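Formate-dependent phosphoribosylglycinamide formyltransferase (Mycobacterium tuberculosis H37Rv, PDB 6KHR) belongs to the ATP-grasp enzymes, joining a parallel-sheet N-terminal region to the mixed helix-and-strand body that characterises this superfamily. Local coordinates at residues Thr76-Leu81 and Val102-Ala107; Gly133-Ala138 and Ala147-Val152; Ser313-Val318 and Leu389-Ala394. All coordinates share one frame; numbering follows the deposited sequence.

Interaction 1. Residues Thr76-Leu81 and Val102-Ala107; sequences TDAEEL and VDALDA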
loop_
_atom_site.group_PDB
_atom_site.type_symbol
_atom_site.label_atom_id
_atom_site.label_comp_id
_atom_site.label_asym_id
_atom_site.label_seq_id
_atom_site.Cartn_x
_atom_site.Cartn_y
_atom_site.Cartn_z
ATOM N N THR A 76 16.215 -3.706 23.833
ATOM C CA THR A 76 17.638 -3.755 24.163
ATOM C C THR A 76 17.886 -4.389 25.527
ATOM O O THR A 76 18.758 -3.943 26.271
ATOM C CB THR A 76 18.207 -2.340 24.109
ATOM O OG1 THR A 76 17.578 -1.536 25.112
ATOM C CG2 THR A 76 17.942 -1.701 22.749
ATOM N N ASP A 77 17.112 -5.410 25.885
ATOM C CA ASP A 77 17.275 -6.135 27.143
ATOM C C ASP A 77 17.129 -7.617 26.828
ATOM O O ASP A 77 16.026 -8.079 26.514
ATOM C CB ASP A 77 16.250 -5.691 28.185
ATOM C CG ASP A 77 16.569 -6.200 29.577
ATOM O OD1 ASP A 77 17.123 -7.314 29.707
ATOM O OD2 ASP A 77 16.260 -5.482 30.549
ATOM N N ALA A 78 18.236 -8.357 26.923
ATOM C CA ALA A 78 18.245 -9.728 26.427
ATOM C C ALA A 78 17.330 -10.622 27.249
ATOM O O ALA A 78 16.678 -11.515 26.699
ATOM C CB ALA A 78 19.671 -10.271 26.415
ATOM N N GLU A 79 17.269 -10.400 28.561
ATOM C CA GLU A 79 16.343 -11.152 29.399
ATOM C C GLU A 79 14.902 -10.767 29.101
ATOM O O GLU A 79 14.059 -11.636 28.840
ATOM C CB GLU A 79 16.658 -10.904 30.876
ATOM C CG GLU A 79 18.047 -11.335 31.321
ATOM C CD GLU A 79 18.093 -12.784 31.784
ATOM O OE1 GLU A 79 17.215 -13.565 31.360
ATOM O OE2 GLU A 79 18.997 -13.141 32.574
ATOM N N GLU A 80 14.607 -9.463 29.136
ATOM C CA GLU A 80 13.235 -8.985 28.977
ATOM C C GLU A 80 12.678 -9.319 27.602
ATOM O O GLU A 80 11.504 -9.687 27.474
ATOM C CB GLU A 80 13.177 -7.476 29.214
ATOM C CG GLU A 80 12.568 -7.082 30.550
ATOM C CD GLU A 80 11.775 -5.782 30.483
ATOM O OE1 GLU A 80 11.745 -5.145 29.403
ATOM O OE2 GLU A 80 11.172 -5.400 31.512
ATOM N N LEU A 81 13.497 -9.180 26.557
ATOM C CA LEU A 81 13.043 -9.547 25.221
ATOM C C LEU A 81 12.789 -11.043 25.119
ATOM O O LEU A 81 11.778 -11.474 24.556
ATOM C CB LEU A 81 14.068 -9.110 24.174
ATOM C CG LEU A 81 13.702 -9.455 22.733
ATOM C CD1 LEU A 81 12.433 -8.712 22.332
ATOM C CD2 LEU A 81 14.860 -9.153 21.783
ATOM N N VAL A 102 20.831 -8.681 19.954
ATOM C CA VAL A 102 21.219 -9.720 18.970
ATOM C C VAL A 102 21.449 -11.000 19.753
ATOM O O VAL A 102 21.173 -12.069 19.226
ATOM C CB VAL A 102 22.476 -9.278 18.216
ATOM C CG1 VAL A 102 22.098 -8.464 17.002
ATOM C CG2 VAL A 102 23.370 -8.460 19.124
ATOM N N ASP A 103 21.927 -10.879 20.983
ATOM C CA ASP A 103 22.093 -12.101 21.765
ATOM C C ASP A 103 20.747 -12.751 22.069
ATOM O O ASP A 103 20.625 -13.982 22.024
ATOM C CB ASP A 103 22.857 -11.806 23.059
ATOM C CG ASP A 103 24.278 -11.301 22.803
ATOM O OD1 ASP A 103 24.803 -11.501 21.688
ATOM O OD2 ASP A 103 24.869 -10.699 23.723
ATOM N N ALA A 104 19.720 -11.948 22.364
ATOM C CA ALA A 104 18.392 -12.517 22.576
ATOM C C ALA A 104 17.892 -13.230 21.328
ATOM O O ALA A 104 17.219 -14.263 21.426
ATOM C CB ALA A 104 17.407 -11.432 23.004
ATOM N N LEU A 105 18.213 -12.703 20.142
ATOM C CA LEU A 105 17.762 -13.346 18.910
ATOM C C LEU A 105 18.462 -14.682 18.697
ATOM O O LEU A 105 17.838 -15.651 18.248
ATOM C CB LEU A 105 18.001 -12.435 17.701
ATOM C CG LEU A 105 17.063 -11.262 17.407
ATOM C CD1 LEU A 105 15.906 -11.190 18.383
ATOM C CD2 LEU A 105 17.858 -9.967 17.399
ATOM N N ASP A 106 19.763 -14.751 18.990
ATOM C CA ASP A 106 20.471 -16.015 18.814
ATOM C C ASP A 106 20.013 -17.053 19.832
ATOM O O ASP A 106 20.072 -18.259 19.552
ATOM C CB ASP A 106 21.984 -15.800 18.879
ATOM C CG ASP A 106 22.642 -15.899 17.504
ATOM O OD1 ASP A 106 22.281 -16.817 16.729
ATOM O OD2 ASP A 106 23.511 -15.054 17.188
ATOM N N ALA A 107 19.535 -16.610 20.994
ATOM C CA ALA A 107 18.899 -17.533 21.928
ATOM C C ALA A 107 17.699 -18.223 21.289
ATOM O O ALA A 107 17.574 -19.451 21.351
ATOM C CB ALA A 107 18.478 -16.789 23.196
#

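Interaction 2. Residues Gly133-Ala138 and Ala147-Val152; sequences GLRRLA and APFWFV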
loop_
_atom_site.group_PDB
_atom_site.type_symbol
_atom_site.label_atom_id
_atom_site.label_comp_id
_atom_site.label_asym_id
_atom_site.label_seq_id
_atom_site.Cartn_x
_atom_site.Cartn_y
_atom_site.Cartn_z
ATOM N N GLY A 133 32.750 -5.193 11.025
ATOM C CA GLY A 133 32.733 -6.570 10.569
ATOM C C GLY A 133 32.043 -6.753 9.235
ATOM O O GLY A 133 32.351 -7.693 8.496
ATOM N N LEU A 134 31.110 -5.866 8.909
ATOM C CA LEU A 134 30.436 -5.962 7.625
ATOM C C LEU A 134 31.345 -5.483 6.497
ATOM O O LEU A 134 31.385 -6.093 5.417
ATOM C CB LEU A 134 29.119 -5.170 7.655
ATOM C CG LEU A 134 28.361 -5.284 6.331
ATOM C CD1 LEU A 134 27.731 -6.650 6.252
ATOM C CD2 LEU A 134 27.313 -4.187 6.173
ATOM N N ARG A 135 32.083 -4.393 6.728
ATOM C CA ARG A 135 33.072 -3.960 5.747
ATOM C C ARG A 135 34.089 -5.068 5.493
ATOM O O ARG A 135 34.342 -5.440 4.340
ATOM C CB ARG A 135 33.771 -2.684 6.217
ATOM C CG ARG A 135 33.263 -1.425 5.567
ATOM C CD ARG A 135 33.551 -1.402 4.069
ATOM N NE ARG A 135 32.654 -0.479 3.375
ATOM C CZ ARG A 135 32.971 0.770 3.050
ATOM N NH1 ARG A 135 34.172 1.245 3.355
ATOM N NH2 ARG A 135 32.096 1.543 2.415
ATOM N N ARG A 136 34.653 -5.629 6.571
ATOM C CA ARG A 136 35.652 -6.683 6.430
ATOM C C ARG A 136 35.057 -7.929 5.791
ATOM O O ARG A 136 35.753 -8.635 5.055
ATOM C CB ARG A 136 36.263 -7.013 7.789
ATOM N N LEU A 137 33.775 -8.206 6.039
ATOM C CA LEU A 137 33.114 -9.291 5.325
ATOM C C LEU A 137 33.001 -8.978 3.833
ATOM O O LEU A 137 33.225 -9.845 2.973
ATOM C CB LEU A 137 31.730 -9.546 5.930
ATOM C CG LEU A 137 30.864 -10.481 5.077
ATOM C CD1 LEU A 137 31.476 -11.880 5.082
ATOM C CD2 LEU A 137 29.403 -10.516 5.520
ATOM N N ALA A 138 32.657 -7.743 3.499
ATOM C CA ALA A 138 32.424 -7.409 2.099
ATOM C C ALA A 138 33.729 -7.380 1.318
ATOM O O ALA A 138 33.848 -8.000 0.252
ATOM C CB ALA A 138 31.707 -6.066 2.001
ATOM N N ALA A 147 35.443 1.516 -1.510
ATOM C CA ALA A 147 36.380 2.645 -1.510
ATOM C C ALA A 147 37.487 2.262 -0.542
ATOM O O ALA A 147 37.204 1.606 0.428
ATOM C CB ALA A 147 35.676 3.874 -1.032
ATOM N N PRO A 148 38.752 2.589 -0.816
ATOM C CA PRO A 148 39.831 2.249 0.088
ATOM C C PRO A 148 39.569 2.726 1.517
ATOM O O PRO A 148 39.272 3.842 1.697
ATOM C CB PRO A 148 40.978 3.012 -0.549
ATOM C CG PRO A 148 40.650 2.948 -1.985
ATOM C CD PRO A 148 39.182 3.241 -2.015
ATOM N N PHE A 149 39.707 1.833 2.484
ATOM C CA PHE A 149 39.398 2.225 3.869
ATOM C C PHE A 149 40.370 1.580 4.839
ATOM O O PHE A 149 40.905 0.546 4.557
ATOM C CB PHE A 149 37.988 1.779 4.210
ATOM C CG PHE A 149 37.858 0.291 4.303
ATOM C CD1 PHE A 149 37.539 -0.460 3.194
ATOM C CD2 PHE A 149 38.068 -0.362 5.499
ATOM C CE1 PHE A 149 37.423 -1.833 3.277
ATOM C CE2 PHE A 149 37.957 -1.738 5.580
ATOM C CZ PHE A 149 37.635 -2.469 4.469
ATOM N N TRP A 150 40.633 2.263 5.939
ATOM C CA TRP A 150 41.562 1.758 6.972
ATOM C C TRP A 150 40.966 1.996 8.347
ATOM O O TRP A 150 40.346 3.008 8.539
ATOM C CB TRP A 150 42.905 2.475 6.879
ATOM C CG TRP A 150 43.596 2.288 5.576
ATOM C CD1 TRP A 150 44.513 1.341 5.268
ATOM C CD2 TRP A 150 43.379 3.037 4.379
ATOM N NE1 TRP A 150 44.892 1.464 3.967
ATOM C CE2 TRP A 150 44.198 2.482 3.394
ATOM C CE3 TRP A 150 42.539 4.088 4.035
ATOM C CZ2 TRP A 150 44.232 2.968 2.101
ATOM C CZ3 TRP A 150 42.572 4.577 2.760
ATOM C CH2 TRP A 150 43.411 4.024 1.809
ATOM N N PHE A 151 41.125 1.033 9.231
ATOM C CA PHE A 151 40.745 1.192 10.626
ATOM C C PHE A 151 42.019 1.453 11.411
ATOM O O PHE A 151 42.950 0.645 11.360
ATOM C CB PHE A 151 40.015 -0.047 11.147
ATOM C CG PHE A 151 38.719 -0.342 10.419
ATOM C CD1 PHE A 151 37.733 0.629 10.304
ATOM C CD2 PHE A 151 38.496 -1.584 9.834
ATOM C CE1 PHE A 151 36.542 0.364 9.632
ATOM C CE2 PHE A 151 37.307 -1.850 9.155
ATOM C CZ PHE A 151 36.330 -0.870 9.059
ATOM N N VAL A 152 42.080 2.590 12.098
ATOM C CA VAL A 152 43.242 2.968 12.884
ATOM C C VAL A 152 42.824 3.042 14.346
ATOM O O VAL A 152 41.642 2.982 14.677
ATOM C CB VAL A 152 43.856 4.308 12.419
ATOM C CG1 VAL A 152 44.239 4.227 10.949
ATOM C CG2 VAL A 152 42.900 5.462 12.688
#

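Interaction 3. Residues Ser313-Val318 and Leu389-Ala394; sequences SAWVTV and LGVALA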
loop_
_atom_site.group_PDB
_atom_site.type_symbol
_atom_site.label_atom_id
_atom_site.label_comp_id
_atom_site.label_asym_id
_atom_site.label_seq_id
_atom_site.Cartn_x
_atom_site.Cartn_y
_atom_site.Cartn_z
ATOM N N SER A 313 14.876 5.041 1.157
ATOM C CA SER A 313 14.772 5.207 -0.292
ATOM C C SER A 313 13.759 4.257 -0.926
ATOM O O SER A 313 13.253 4.555 -2.014
ATOM C CB SER A 313 16.124 5.017 -0.967
ATOM O OG SER A 313 16.550 3.681 -0.856
ATOM N N ALA A 314 13.446 3.138 -0.265
ATOM C CA ALA A 314 12.491 2.171 -0.800
ATOM C C ALA A 314 11.069 2.730 -0.911
ATOM O O ALA A 314 10.254 2.142 -1.631
ATOM C CB ALA A 314 12.486 0.913 0.075
ATOM N N TRP A 315 10.757 3.840 -0.217
ATOM C CA TRP A 315 9.397 4.382 -0.196
ATOM C C TRP A 315 8.823 4.614 -1.588
ATOM O O TRP A 315 7.604 4.544 -1.771
ATOM C CB TRP A 315 9.354 5.707 0.572
ATOM C CG TRP A 315 9.144 5.528 2.021
ATOM C CD1 TRP A 315 10.068 5.687 3.005
ATOM C CD2 TRP A 315 7.923 5.135 2.666
ATOM N NE1 TRP A 315 9.499 5.427 4.222
ATOM C CE2 TRP A 315 8.187 5.080 4.045
ATOM C CE3 TRP A 315 6.633 4.846 2.211
ATOM C CZ2 TRP A 315 7.215 4.738 4.973
ATOM C CZ3 TRP A 315 5.663 4.520 3.135
ATOM C CH2 TRP A 315 5.960 4.470 4.504
ATOM N N VAL A 316 9.671 4.913 -2.575
ATOM C CA VAL A 316 9.163 5.117 -3.933
ATOM C C VAL A 316 8.394 3.897 -4.416
ATOM O O VAL A 316 7.442 4.032 -5.196
ATOM C CB VAL A 316 10.321 5.473 -4.900
ATOM C CG1 VAL A 316 11.350 4.351 -4.967
ATOM C CG2 VAL A 316 9.806 5.751 -6.281
ATOM N N THR A 317 8.761 2.696 -3.939
ATOM C CA THR A 317 8.160 1.465 -4.448
ATOM C C THR A 317 6.668 1.389 -4.146
ATOM O O THR A 317 5.937 0.740 -4.909
ATOM C CB THR A 317 8.883 0.211 -3.909
ATOM O OG1 THR A 317 8.860 0.187 -2.475
ATOM C CG2 THR A 317 10.338 0.155 -4.407
ATOM N N VAL A 318 6.197 2.099 -3.105
ATOM C CA VAL A 318 4.774 2.077 -2.754
ATOM C C VAL A 318 3.918 2.411 -3.968
ATOM O O VAL A 318 2.799 1.903 -4.106
ATOM C CB VAL A 318 4.494 3.030 -1.562
ATOM C CG1 VAL A 318 3.017 3.251 -1.376
ATOM C CG2 VAL A 318 5.094 2.475 -0.272
ATOM N N LEU A 389 6.816 13.684 9.918
ATOM C CA LEU A 389 7.026 12.537 9.043
ATOM C C LEU A 389 5.958 12.528 7.956
ATOM O O LEU A 389 4.755 12.535 8.251
ATOM C CB LEU A 389 7.011 11.221 9.826
ATOM C CG LEU A 389 7.962 10.141 9.278
ATOM C CD1 LEU A 389 7.464 9.492 8.000
ATOM C CD2 LEU A 389 9.346 10.735 9.042
ATOM N N GLY A 390 6.404 12.531 6.708
ATOM C CA GLY A 390 5.518 12.379 5.578
ATOM C C GLY A 390 6.318 11.986 4.363
ATOM O O GLY A 390 7.519 12.252 4.282
ATOM N N VAL A 391 5.647 11.349 3.411
ATOM C CA VAL A 391 6.248 10.956 2.146
ATOM C C VAL A 391 5.445 11.573 1.014
ATOM O O VAL A 391 4.220 11.404 0.943
ATOM C CB VAL A 391 6.311 9.425 1.991
ATOM C CG1 VAL A 391 6.937 9.071 0.657
ATOM C CG2 VAL A 391 7.082 8.781 3.155
ATOM N N ALA A 392 6.132 12.278 0.126
ATOM C CA ALA A 392 5.528 12.800 -1.092
ATOM C C ALA A 392 5.882 11.871 -2.243
ATOM O O ALA A 392 7.038 11.448 -2.371
ATOM C CB ALA A 392 6.021 14.215 -1.390
ATOM N N LEU A 393 4.883 11.535 -3.069
ATOM C CA LEU A 393 5.104 10.574 -4.142
ATOM C C LEU A 393 4.473 11.046 -5.436
ATOM O O LEU A 393 3.383 11.619 -5.432
ATOM C CB LEU A 393 4.539 9.198 -3.787
ATOM C CG LEU A 393 5.029 8.577 -2.479
ATOM C CD1 LEU A 393 3.892 7.842 -1.773
ATOM C CD2 LEU A 393 6.145 7.630 -2.772
ATOM N N ALA A 394 5.149 10.766 -6.543
ATOM C CA ALA A 394 4.593 10.971 -7.865
ATOM C C ALA A 394 5.075 9.854 -8.776
ATOM O O ALA A 394 6.151 9.283 -8.566
ATOM C CB ALA A 394 5.017 12.308 -8.447
#

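Interaction 1. Residues Thr76-Leu81 and Val102-Ala107
A78 and A104 bring two helices of an N-terminal Rossmann-like region close together, their CA atoms 4.8 Å apart. The sheet here is parallel, with strand 28-32 at its middle, between 51-56 and 92-95. Helix 78-88 leaves the 69-72 strand and helix 102-109 follows the 92-95 strand, so the contact joins consecutive crossover helices of an alpha/beta fold and shows how small side chains let helices approach.

The contact is apolar. A104 is its middle: its CB lies 3.6 Å from CD2 of L81 and 4.3 Å from CB of A78, so one methyl meets two side chains of successive turns in the facing helix. L81 reaches it because its CG stands anti to the backbone N (chi1 180°), which carries CD2 out across the helix gap. The same CD2 comes within 4.1 Å of CD1 of L105, whose branch swings in from the flank although its CB does not aim at the partner helix. L81, A104 and L105 are all buried.

Polar groups line the contact without bridging it. The carbonyl O of A78 passes 3.8 Å from CB of A104, a van der Waals approach, and is itself taken up by OG1 of T82. The amide of A104 is bonded to OG of S101. Beside the contact, D103 forms a salt bridge with R126 of helix 122-129. The start of helix 78-88 is capped by D77, whose OD1 accepts two weak bonds, from N of E79 at 3.3 Å and, almost straight, from N of E80 at 3.4 Å.

Interaction 2. Residues Gly133-Ala138 and Ala147-Val152
NH1 of R135 has loose neighbours and no hydrogen bond to the 147-152 segment: F149 lies beside it, the carbonyl O of A147 stands 4.2 Å off, and E217 makes a long, weak ion pair. The A147 oxygen is too far for a hydrogen bond, so the arginine is held against the 147-152 segment by packing. NH2 of R135 lies near NH2 of R131, and E217 would be expected to offset part of that like charge.

The contact illustrates how an arginine uses its chain as well as its charge. Its CD sits over one face of the F149 ring, 4.2 Å from the centroid and 20° off the normal, a CH-pi contact displaced toward the CE1 rim. A bend at chi2 (-65°) turns the chain so that it and F149 run past each other in opposite senses. NH1 then comes 3.8 Å from CD1 of F149, with guanidinium and ring planes 56° apart; CB of F149 lies at the guanidinium edge, in its plane. F151 meets the arginine differently, presenting CZ at its ring edge 4.2 Å from CB of R135. CD2 of F149 in turn lies over a face of the F151 ring, so the two phenylalanines make a joint apolar surface for the arginine.

Helix 131-141 is thereby laid against an outer strand of a small antiparallel sheet within the ATP-grasp region. Strand 149-152 pairs with strand 214-217 by bonds such as those between W150 and A216, and its other face, through W150 and V152, receives helix 155-165. A flank of helix 131-141, next to the one carrying R135, rests on strand 300-307, where L134 touches D305 and V306 and A138 meets F303.

Interaction 3. Residues Ser313-Val318 and Leu389-Ala394
W315 and V316 pass over strand 390-395, the CA atoms of W315 and V391 being 7.7 Å apart and those of V316 and L393 6.8 Å. V391 and L393 rise from the same face of the strand, while A392 between them goes to the other face and meets V409 and A410 of helix 399-413.

CG2 of V391 supplies the main contact. It stands over the indole face of W315, 3.9 Å from the centroid of the five-membered ring and 15° off its normal, a CH-pi contact. With CG1 anti to the backbone N (chi1 180°), the other branch is left to meet the indole, and CG1 itself grazes CB of W315 at 4.1 Å. L393 instead touches backbone: its CD2 lies 3.6 Å from the carbonyl O of W315 and 4.1 Å from CA of V316.

The strand belongs to the large antiparallel sheet of this ATP-grasp enzyme, between strands 346-351 and 380-384, and the 313-318 segment covers that sheet; V316 also touches A348 and I247. F326 meets the indole edge-to-face, so the W315 ring has an aromatic neighbour besides the methyl of V391.

Within the segment, the carbonyl O of A314 accepts both the amide of T317, at 2.8 Å, and the T317 hydroxyl, which approaches with a 19° tilt from the carbonyl plane. OG1 of T317 is bonded also to N of V325.

Overall arrangement
The three contacts follow one another along the chain, and none touches another. Interaction 1 belongs to the N-terminal parallel-sheet region, interaction 2 to the small antiparallel sheet and the helix laid against it, and interaction 3 to the large antiparallel sheet. Their centres are widely spread: 27 Å between interactions 1 and 2, 31 Å between 2 and 3, and 32 Å between 1 and 3. Interactions 1 and 2 come closest, with nearest atoms about 12 Å apart. Interaction 3 lies across the chain's centre from both others. Each joins a different pair of elements by mainly apolar packing.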